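Local coordinates for putative endonuclease/exonuclease/phosphatase family protein (Bacteroides thetaiotaomicron, PDB 3MPR), which probably acts as a metal-dependent nuclease or phosphatase of the DNase I-like superfamily, although its natural substrate is not established, at residues A[8-13]-A[42-47]; A[66-71]-A[86-91]; A[156-161]-A[189-194]. One frame throughout, in Å; residues are numbered along the deposited sequence.

Interaction 1 (A[8-13]-A[42-47])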
loop_
_atom_site.group_PDB
_atom_site.type_symbol
_atom_site.label_atom_id
_atom_site.label_comp_id
_atom_site.label_asym_id
_atom_site.label_seq_id
_atom_site.Cartn_x
_atom_site.Cartn_y
_atom_site.Cartn_z
ATOM N N THR A 8 9.331 -9.611 -1.556
ATOM C CA THR A 8 8.862 -8.413 -0.871
ATOM C C THR A 8 9.218 -8.539 0.597
ATOM O O THR A 8 8.782 -9.478 1.258
ATOM C CB THR A 8 7.352 -8.251 -1.001
ATOM O OG1 THR A 8 7.035 -8.040 -2.375
ATOM C CG2 THR A 8 6.872 -7.050 -0.187
ATOM N N VAL A 9 10.014 -7.606 1.101
ATOM C CA VAL A 9 10.440 -7.664 2.493
ATOM C C VAL A 9 10.003 -6.391 3.201
ATOM O O VAL A 9 9.641 -5.411 2.550
ATOM C CB VAL A 9 11.963 -7.860 2.623
ATOM C CG1 VAL A 9 12.407 -9.121 1.859
ATOM C CG2 VAL A 9 12.725 -6.625 2.118
ATOM N N ALA A 10 9.990 -6.436 4.528
ATOM C CA ALA A 10 9.602 -5.287 5.340
ATOM C C ALA A 10 10.334 -5.282 6.674
ATOM O O ALA A 10 10.861 -6.306 7.125
ATOM C CB ALA A 10 8.102 -5.279 5.572
ATOM N N SER A 11 10.369 -4.103 7.282
ATOM C CA SER A 11 10.843 -3.926 8.641
ATOM C C SER A 11 9.734 -3.166 9.359
ATOM O O SER A 11 9.244 -2.152 8.863
ATOM C CB SER A 11 12.134 -3.105 8.651
ATOM O OG SER A 11 12.626 -2.961 9.985
ATOM N N TYR A 12 9.308 -3.658 10.510
ATOM C CA TYR A 12 8.167 -3.033 11.189
ATOM C C TYR A 12 8.316 -3.176 12.687
ATOM O O TYR A 12 8.246 -4.289 13.216
ATOM C CB TYR A 12 6.884 -3.726 10.751
ATOM C CG TYR A 12 5.602 -2.932 10.930
ATOM C CD1 TYR A 12 5.603 -1.661 11.484
ATOM C CD2 TYR A 12 4.385 -3.468 10.526
ATOM C CE1 TYR A 12 4.418 -0.941 11.634
ATOM C CE2 TYR A 12 3.189 -2.753 10.671
ATOM C CZ TYR A 12 3.213 -1.498 11.227
ATOM O OH TYR A 12 2.033 -0.792 11.364
ATOM N N ASN A 13 8.514 -2.054 13.371
ATOM C CA ASN A 13 8.521 -2.049 14.829
ATOM C C ASN A 13 7.075 -2.035 15.327
ATOM O O ASN A 13 6.358 -1.058 15.131
ATOM C CB ASN A 13 9.282 -0.832 15.348
ATOM C CG ASN A 13 9.315 -0.766 16.865
ATOM O OD1 ASN A 13 8.380 -1.195 17.533
ATOM N ND2 ASN A 13 10.401 -0.238 17.412
ATOM N N HIS A 42 -0.408 -5.920 2.007
ATOM C CA HIS A 42 0.797 -5.417 1.351
ATOM C C HIS A 42 1.796 -6.521 1.003
ATOM O O HIS A 42 2.920 -6.243 0.603
ATOM C CB HIS A 42 1.441 -4.305 2.181
ATOM C CG HIS A 42 0.660 -3.024 2.159
ATOM N ND1 HIS A 42 -0.138 -2.613 3.206
ATOM C CD2 HIS A 42 0.546 -2.071 1.202
ATOM C CE1 HIS A 42 -0.711 -1.463 2.893
ATOM N NE2 HIS A 42 -0.305 -1.110 1.686
ATOM N N ASP A 43 1.360 -7.767 1.136
ATOM C CA ASP A 43 2.098 -8.921 0.642
ATOM C C ASP A 43 3.536 -9.028 1.165
ATOM O O ASP A 43 4.469 -9.197 0.372
ATOM C CB ASP A 43 2.127 -8.909 -0.892
ATOM C CG ASP A 43 0.743 -9.040 -1.508
ATOM O OD1 ASP A 43 -0.074 -9.824 -0.983
ATOM O OD2 ASP A 43 0.477 -8.351 -2.520
ATOM N N PHE A 44 3.735 -8.933 2.476
ATOM C CA PHE A 44 5.093 -9.128 3.003
ATOM C C PHE A 44 5.457 -10.628 2.906
ATOM O O PHE A 44 4.805 -11.470 3.525
ATOM C CB PHE A 44 5.211 -8.699 4.475
ATOM C CG PHE A 44 4.931 -7.235 4.758
ATOM C CD1 PHE A 44 4.700 -6.318 3.746
ATOM C CD2 PHE A 44 4.920 -6.785 6.080
ATOM C CE1 PHE A 44 4.443 -4.975 4.048
ATOM C CE2 PHE A 44 4.677 -5.448 6.391
ATOM C CZ PHE A 44 4.439 -4.539 5.366
ATOM N N ASP A 45 6.485 -10.972 2.135
ATOM C CA ASP A 45 6.932 -12.360 2.077
ATOM C C ASP A 45 7.673 -12.733 3.352
ATOM O O ASP A 45 7.531 -13.829 3.884
ATOM C CB ASP A 45 7.886 -12.573 0.903
ATOM C CG ASP A 45 7.197 -12.448 -0.444
ATOM O OD1 ASP A 45 5.961 -12.652 -0.518
ATOM O OD2 ASP A 45 7.899 -12.149 -1.423
ATOM N N ILE A 46 8.499 -11.805 3.809
ATOM C CA ILE A 46 9.304 -11.994 4.994
ATOM C C ILE A 46 9.585 -10.632 5.600
ATOM O O ILE A 46 9.889 -9.683 4.889
ATOM C CB ILE A 46 10.603 -12.751 4.649
ATOM C CG1 ILE A 46 11.537 -12.822 5.859
ATOM C CG2 ILE A 46 11.291 -12.127 3.463
ATOM C CD1 ILE A 46 12.514 -13.965 5.756
ATOM N N PHE A 47 9.451 -10.517 6.914
ATOM C CA PHE A 47 9.665 -9.219 7.539
ATOM C C PHE A 47 10.260 -9.328 8.935
ATOM O O PHE A 47 9.978 -10.277 9.647
ATOM C CB PHE A 47 8.378 -8.365 7.543
ATOM C CG PHE A 47 7.195 -8.991 8.265
ATOM C CD1 PHE A 47 6.441 -9.989 7.673
ATOM C CD2 PHE A 47 6.792 -8.511 9.502
ATOM C CE1 PHE A 47 5.339 -10.523 8.328
ATOM C CE2 PHE A 47 5.702 -9.038 10.160
ATOM C CZ PHE A 47 4.963 -10.048 9.564
HETATM O O HOH W 1 4.862 -10.722 -2.858
#

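Interaction 2 (A[66-71]-A[86-91])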
loop_
_atom_site.group_PDB
_atom_site.type_symbol
_atom_site.label_atom_id
_atom_site.label_comp_id
_atom_site.label_asym_id
_atom_site.label_seq_id
_atom_site.Cartn_x
_atom_site.Cartn_y
_atom_site.Cartn_z
ATOM N N GLY A 66 -0.440 -19.038 7.726
ATOM C CA GLY A 66 0.553 -19.228 6.689
ATOM C C GLY A 66 1.911 -18.622 7.001
ATOM O O GLY A 66 2.850 -18.813 6.236
ATOM N N TYR A 67 2.014 -17.884 8.108
ATOM C CA TYR A 67 3.296 -17.337 8.553
ATOM C C TYR A 67 3.840 -18.093 9.759
ATOM O O TYR A 67 3.073 -18.558 10.598
ATOM C CB TYR A 67 3.152 -15.860 8.936
ATOM C CG TYR A 67 3.022 -14.913 7.757
ATOM C CD1 TYR A 67 4.123 -14.193 7.287
ATOM C CD2 TYR A 67 1.793 -14.717 7.129
ATOM C CE1 TYR A 67 3.994 -13.320 6.188
ATOM C CE2 TYR A 67 1.656 -13.847 6.052
ATOM C CZ TYR A 67 2.763 -13.154 5.585
ATOM O OH TYR A 67 2.612 -12.296 4.510
ATOM N N ASP A 68 5.162 -18.220 9.847
ATOM C CA ASP A 68 5.774 -18.593 11.119
ATOM C C ASP A 68 6.756 -17.500 11.509
ATOM O O ASP A 68 6.975 -16.562 10.741
ATOM C CB ASP A 68 6.500 -19.927 11.006
ATOM C CG ASP A 68 6.462 -20.727 12.310
ATOM O OD1 ASP A 68 6.385 -20.122 13.416
ATOM O OD2 ASP A 68 6.507 -21.970 12.221
ATOM N N TYR A 69 7.352 -17.611 12.688
ATOM C CA TYR A 69 8.406 -16.675 13.063
ATOM C C TYR A 69 9.590 -17.399 13.693
ATOM O O TYR A 69 9.461 -18.524 14.172
ATOM C CB TYR A 69 7.871 -15.590 14.010
ATOM C CG TYR A 69 7.381 -16.126 15.350
ATOM C CD1 TYR A 69 6.037 -16.417 15.557
ATOM C CD2 TYR A 69 8.269 -16.351 16.396
ATOM C CE1 TYR A 69 5.589 -16.910 16.781
ATOM C CE2 TYR A 69 7.834 -16.844 17.620
ATOM C CZ TYR A 69 6.496 -17.121 17.802
ATOM O OH TYR A 69 6.061 -17.609 19.011
ATOM N N ILE A 70 10.741 -16.738 13.687
ATOM C CA ILE A 70 11.917 -17.225 14.389
ATOM C C ILE A 70 12.471 -16.072 15.200
ATOM O O ILE A 70 12.178 -14.913 14.905
ATOM C CB ILE A 70 12.991 -17.718 13.422
ATOM C CG1 ILE A 70 13.333 -16.628 12.405
ATOM C CG2 ILE A 70 12.523 -18.985 12.691
ATOM C CD1 ILE A 70 14.440 -17.028 11.446
ATOM N N GLY A 71 13.254 -16.384 16.230
ATOM C CA GLY A 71 13.897 -15.353 17.025
ATOM C C GLY A 71 13.556 -15.503 18.493
ATOM O O GLY A 71 12.392 -15.699 18.835
ATOM N N ILE A 86 11.623 -12.580 13.252
ATOM C CA ILE A 86 11.437 -12.536 11.790
ATOM C C ILE A 86 10.251 -13.419 11.406
ATOM O O ILE A 86 10.203 -14.591 11.789
ATOM C CB ILE A 86 12.715 -13.012 11.056
ATOM C CG1 ILE A 86 13.891 -12.078 11.373
ATOM C CG2 ILE A 86 12.498 -13.106 9.538
ATOM C CD1 ILE A 86 15.281 -12.704 11.102
ATOM N N PHE A 87 9.278 -12.847 10.691
ATOM C CA PHE A 87 8.118 -13.587 10.211
ATOM C C PHE A 87 8.306 -13.897 8.735
ATOM O O PHE A 87 8.873 -13.090 8.000
ATOM C CB PHE A 87 6.826 -12.757 10.384
ATOM C CG PHE A 87 6.291 -12.730 11.795
ATOM C CD1 PHE A 87 6.871 -11.922 12.760
ATOM C CD2 PHE A 87 5.179 -13.482 12.135
ATOM C CE1 PHE A 87 6.380 -11.893 14.045
ATOM C CE2 PHE A 87 4.680 -13.452 13.423
ATOM C CZ PHE A 87 5.283 -12.653 14.379
ATOM N N TYR A 88 7.823 -15.055 8.287
ATOM C CA TYR A 88 7.960 -15.416 6.880
ATOM C C TYR A 88 6.824 -16.332 6.454
ATOM O O TYR A 88 6.209 -16.993 7.291
ATOM C CB TYR A 88 9.313 -16.080 6.619
ATOM C CG TYR A 88 9.453 -17.399 7.335
ATOM C CD1 TYR A 88 9.720 -17.441 8.693
ATOM C CD2 TYR A 88 9.283 -18.603 6.660
ATOM C CE1 TYR A 88 9.833 -18.651 9.367
ATOM C CE2 TYR A 88 9.396 -19.814 7.325
ATOM C CZ TYR A 88 9.674 -19.822 8.680
ATOM O OH TYR A 88 9.781 -21.007 9.369
ATOM N N ARG A 89 6.525 -16.349 5.156
ATOM C CA ARG A 89 5.481 -17.226 4.618
ATOM C C ARG A 89 6.021 -18.635 4.506
ATOM O O ARG A 89 6.997 -18.864 3.799
ATOM C CB ARG A 89 5.042 -16.761 3.233
ATOM C CG ARG A 89 4.196 -15.514 3.258
ATOM C CD ARG A 89 3.514 -15.316 1.929
ATOM N NE ARG A 89 2.631 -16.432 1.600
ATOM C CZ ARG A 89 1.700 -16.372 0.655
ATOM N NH1 ARG A 89 1.533 -15.247 -0.029
ATOM N NH2 ARG A 89 0.933 -17.422 0.396
ATOM N N THR A 90 5.389 -19.588 5.182
ATOM C CA THR A 90 5.946 -20.938 5.191
ATOM C C THR A 90 5.797 -21.608 3.823
ATOM O O THR A 90 6.560 -22.514 3.476
ATOM C CB THR A 90 5.340 -21.828 6.299
ATOM O OG1 THR A 90 3.926 -21.927 6.125
ATOM C CG2 THR A 90 5.642 -21.259 7.679
ATOM N N ASP A 91 4.817 -21.169 3.042
ATOM C CA ASP A 91 4.644 -21.747 1.709
ATOM C C ASP A 91 5.681 -21.242 0.710
ATOM O O ASP A 91 5.791 -21.787 -0.390
ATOM C CB ASP A 91 3.207 -21.562 1.178
ATOM C CG ASP A 91 2.868 -20.108 0.828
ATOM O OD1 ASP A 91 3.678 -19.197 1.085
ATOM O OD2 ASP A 91 1.758 -19.873 0.299
HETATM O O HOH W 2 2.355 -19.857 3.817
#

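Interaction 3 (A[156-161]-A[189-194]). With ACY (acetic acid), chain F.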
loop_
_atom_site.group_PDB
_atom_site.type_symbol
_atom_site.label_atom_id
_atom_site.label_comp_id
_atom_site.label_asym_id
_atom_site.label_seq_id
_atom_site.Cartn_x
_atom_site.Cartn_y
_atom_site.Cartn_z
ATOM N N PHE A 156 29.489 -3.261 12.835
ATOM C CA PHE A 156 30.596 -4.080 12.340
ATOM C C PHE A 156 30.509 -5.551 12.745
ATOM O O PHE A 156 30.924 -6.427 11.998
ATOM C CB PHE A 156 31.943 -3.450 12.710
ATOM C CG PHE A 156 32.204 -2.169 11.976
ATOM C CD1 PHE A 156 32.434 -2.183 10.610
ATOM C CD2 PHE A 156 32.169 -0.953 12.635
ATOM C CE1 PHE A 156 32.651 -1.010 9.920
ATOM C CE2 PHE A 156 32.381 0.227 11.950
ATOM C CZ PHE A 156 32.625 0.198 10.595
ATOM N N LEU A 157 29.938 -5.822 13.913
ATOM C CA LEU A 157 29.699 -7.203 14.333
ATOM C C LEU A 157 28.691 -7.867 13.396
ATOM O O LEU A 157 28.840 -9.023 13.004
ATOM C CB LEU A 157 29.181 -7.238 15.765
ATOM C CG LEU A 157 28.549 -8.547 16.249
ATOM C CD1 LEU A 157 29.552 -9.699 16.206
ATOM C CD2 LEU A 157 27.983 -8.373 17.662
ATOM N N VAL A 158 27.655 -7.126 13.026
ATOM C CA VAL A 158 26.685 -7.678 12.095
ATOM C C VAL A 158 27.350 -8.013 10.763
ATOM O O VAL A 158 27.129 -9.087 10.204
ATOM C CB VAL A 158 25.455 -6.760 11.928
ATOM C CG1 VAL A 158 24.625 -7.206 10.741
ATOM C CG2 VAL A 158 24.624 -6.784 13.205
ATOM N N GLN A 159 28.195 -7.115 10.270
ATOM C CA GLN A 159 28.894 -7.380 9.023
ATOM C C GLN A 159 29.847 -8.592 9.155
ATOM O O GLN A 159 30.006 -9.360 8.226
ATOM C CB GLN A 159 29.614 -6.121 8.546
ATOM C CG GLN A 159 28.633 -5.016 8.148
ATOM C CD GLN A 159 29.281 -3.655 8.017
ATOM O OE1 GLN A 159 28.943 -2.719 8.745
ATOM N NE2 GLN A 159 30.201 -3.530 7.072
ATOM N N GLU A 160 30.463 -8.780 10.314
ATOM C CA GLU A 160 31.267 -9.993 10.509
ATOM C C GLU A 160 30.405 -11.264 10.470
ATOM O O GLU A 160 30.784 -12.261 9.856
ATOM C CB GLU A 160 32.082 -9.920 11.791
ATOM C CG GLU A 160 33.212 -8.890 11.732
ATOM C CD GLU A 160 34.237 -9.189 10.633
ATOM O OE1 GLU A 160 35.048 -10.127 10.804
ATOM O OE2 GLU A 160 34.231 -8.486 9.598
ATOM N N LYS A 161 29.238 -11.223 11.109
ATOM C CA LYS A 161 28.322 -12.360 11.091
ATOM C C LYS A 161 27.771 -12.646 9.696
ATOM O O LYS A 161 27.501 -13.794 9.356
ATOM C CB LYS A 161 27.166 -12.162 12.098
ATOM C CG LYS A 161 27.612 -12.244 13.557
ATOM C CD LYS A 161 28.007 -13.676 13.962
ATOM C CE LYS A 161 28.652 -13.690 15.349
ATOM N NZ LYS A 161 29.001 -15.067 15.809
ATOM N N ASP A 189 26.394 5.252 8.716
ATOM C CA ASP A 189 27.559 5.247 7.841
ATOM C C ASP A 189 28.302 3.930 7.966
ATOM O O ASP A 189 28.896 3.456 7.006
ATOM C CB ASP A 189 28.539 6.377 8.202
ATOM C CG ASP A 189 27.925 7.760 8.093
ATOM O OD1 ASP A 189 26.879 7.918 7.428
ATOM O OD2 ASP A 189 28.509 8.700 8.676
ATOM N N ALA A 190 28.287 3.349 9.160
ATOM C CA ALA A 190 29.042 2.118 9.389
ATOM C C ALA A 190 28.582 0.977 8.473
ATOM O O ALA A 190 29.394 0.148 8.041
ATOM C CB ALA A 190 28.997 1.716 10.853
ATOM N N PHE A 191 27.291 0.947 8.142
ATOM C CA PHE A 191 26.777 -0.088 7.247
ATOM C C PHE A 191 27.088 0.151 5.774
ATOM O O PHE A 191 27.318 -0.804 5.024
ATOM C CB PHE A 191 25.258 -0.272 7.431
ATOM C CG PHE A 191 24.873 -0.866 8.766
ATOM C CD1 PHE A 191 25.065 -2.214 9.015
ATOM C CD2 PHE A 191 24.321 -0.080 9.761
ATOM C CE1 PHE A 191 24.722 -2.776 10.238
ATOM C CE2 PHE A 191 23.971 -0.630 10.991
ATOM C CZ PHE A 191 24.171 -1.979 11.229
ATOM N N VAL A 192 27.078 1.411 5.347
ATOM C CA VAL A 192 27.056 1.705 3.917
ATOM C C VAL A 192 28.301 2.345 3.315
ATOM O O VAL A 192 28.462 2.328 2.094
ATOM C CB VAL A 192 25.872 2.629 3.543
ATOM C CG1 VAL A 192 24.541 1.958 3.838
ATOM C CG2 VAL A 192 25.990 3.975 4.264
ATOM N N SER A 193 29.154 2.937 4.146
ATOM C CA SER A 193 30.247 3.770 3.636
ATOM C C SER A 193 31.250 3.022 2.770
ATOM O O SER A 193 31.898 3.630 1.926
ATOM C CB SER A 193 30.995 4.465 4.776
ATOM O OG SER A 193 31.829 3.534 5.448
ATOM N N LYS A 194 31.402 1.717 2.984
ATOM C CA LYS A 194 32.314 0.914 2.163
ATOM C C LYS A 194 31.596 0.050 1.120
ATOM O O LYS A 194 32.207 -0.803 0.480
ATOM C CB LYS A 194 33.201 0.016 3.042
ATOM C CG LYS A 194 33.980 0.747 4.123
ATOM C CD LYS A 194 34.863 1.845 3.541
ATOM C CE LYS A 194 35.614 2.588 4.642
ATOM N NZ LYS A 194 36.349 3.781 4.126
HETATM C C ACY F . 29.959 -16.241 18.613
HETATM O O ACY F . 30.023 -17.213 17.805
HETATM O OXT ACY F . 29.876 -15.015 18.311
HETATM C CH3 ACY F . 29.989 -16.560 20.070
#

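Interaction 1 (A[8-13]-A[42-47])
Thr-8 meets the second segment with both backbone and side chain, just where the chain from helix 28-41 enters strand 46-50. Thr-8 N donates to Asp-45 OD2 (2.9 Å) in a nearly straight bond, 171° at the hydrogen, that reaches the carboxylate from above its plane. Thr-8 CG2, anti to the backbone N (chi1 of OG1 -65°), rests 3.3 Å from Asp-43 O. Thr-8 O in turn accepts from Asp-45 N (2.9 Å) and, weakly, from Ile-46 N, so that Asp-45 grips this residue through its amide and its side chain together. Val-9 follows as the parallel partner of Ile-46; their side chains lie side by side, pointing the same way, with Val-9 CG1 3.6 Å from Ile-46 CG2, on the face covered by Phe-138 of strand 135-142. Ala-10 turns to the other face of the sheet. Ala-10 N donates to Ile-46 O (3.3 Å), while its CB sits over the centre of the Phe-44 ring, 3.5 Å from the centroid and 12° off the normal, a CH-pi contact. Ala-10 CB also packs 3.7 Å from Phe-47 CB. Helix 28-41 ends in a Schellman motif with Asp-43, at positive phi, as its C-prime residue; Asp-43 also forms a salt bridge with Arg-240 of the second subunit. The chemistry thus divides in two: carboxylate and backbone bonds beside Thr-8 fix the end of the beta-alpha-beta crossover, and beyond it the side-chain contacts are apolar, Val-9 against Ile-46 on one face and the Ala-10 methyl on the Phe-44 ring on the other.

Interaction 2 (A[66-71]-A[86-91])
An antiparallel pair of strands at one margin of the seven-stranded sheet, 67-70 against 86-89, illustrates how an edge is built in this DNase I-like fold. Asp-68 and Tyr-88 form one hydrogen-bonded pair, with Tyr-88 N to Asp-68 O at 3.0 Å, and Ile-70 and Ile-86 the next, with Ile-86 N to Ile-70 O at 2.9 Å. Beyond the strands Thr-90 N donates to Gly-66 O (2.9 Å). Tyr-69 CB stands over the centre of the Phe-87 ring, 3.7 Å from the centroid and 3° off its normal; with Tyr-69 CG between N and carbonyl carbon (chi1 64°), the two rings lie oblique, planes at 44°. Replacing Phe-87 by alanine is likely to open a gap beneath Tyr-69, its CB losing the ring it rests on. At the other end Arg-89 CG lies over one face of Tyr-67, 3.9 Å from the centroid, while Arg-89 NH2 turns back into a salt bridge with Asp-91 OD2 (2.6 Å). Helix 54-63 covers the Tyr-69 and Phe-87 face through Leu-57, whereas Ile-70 and Tyr-88 pack on Ile-95 of strand 93-102. Strand 86-89 bonds on its other side to strand 46-50, Phe-87 to Phe-47 and Arg-89 to Asp-45.

Interaction 3 (A[156-161]-A[189-194])
Phe-156 and Ala-190 meet with the phenylalanine reaching across from helix 148-164: the far end of its ring, CE2 and CZ, comes to the methyl of Ala-190, each 3.9 Å from CB, at a slant to the ring plane. Phe-156 CG stands anti to the carbonyl carbon (chi1 -68°), which carries the ring out to helix 186-192 along the exposed margin of the contact. The deeper half is reversed, because there the ring belongs to the second helix. Phe-191 starts away from helix 148-164, yet its ring swings back to present an edge to Val-158, with CE1 4.4 Å from Val-158 CB. Between these two aromatic groups runs Gln-159, extended beyond CG, its amide brought beside Ala-190 O and the backbone of Phe-191. Phe-231 stacks on the Phe-191 ring, and Ala-155 of helix 148-164 touches it. On another side of that helix Lys-161 NZ hydrogen-bonds to OXT of a bound acetic acid (2.7 Å), probably from the crystallisation liquor. The contact is therefore plain interhelical packing: each helix sends one aromatic ring against a small aliphatic side chain of the other, the Val-158 approach being loose, and a buried amide lies at the helix-helix boundary.

Interactions 1 and 2 belong to one sheet and touch directly: strands 46-50 and 86-89 are neighbours in it, Phe-47 N probably bonds to Phe-87 O, and Tyr-67 OH to Phe-44 O. Interaction 1 is interior and parallel, whereas interaction 2 is partly buried and antiparallel, with a salt bridge inside segment 86-91 at its outer end. Interaction 3 stands apart, its centre about 22 Å from that of interaction 1 and 26 Å from that of interaction 2; mostly buried, with Phe-156 at its exposed edge, it joins two helices chiefly through aromatic and aliphatic side chains. Backbone hydrogen bonds run through both strand contacts, helped in interaction 1 by a carboxylate.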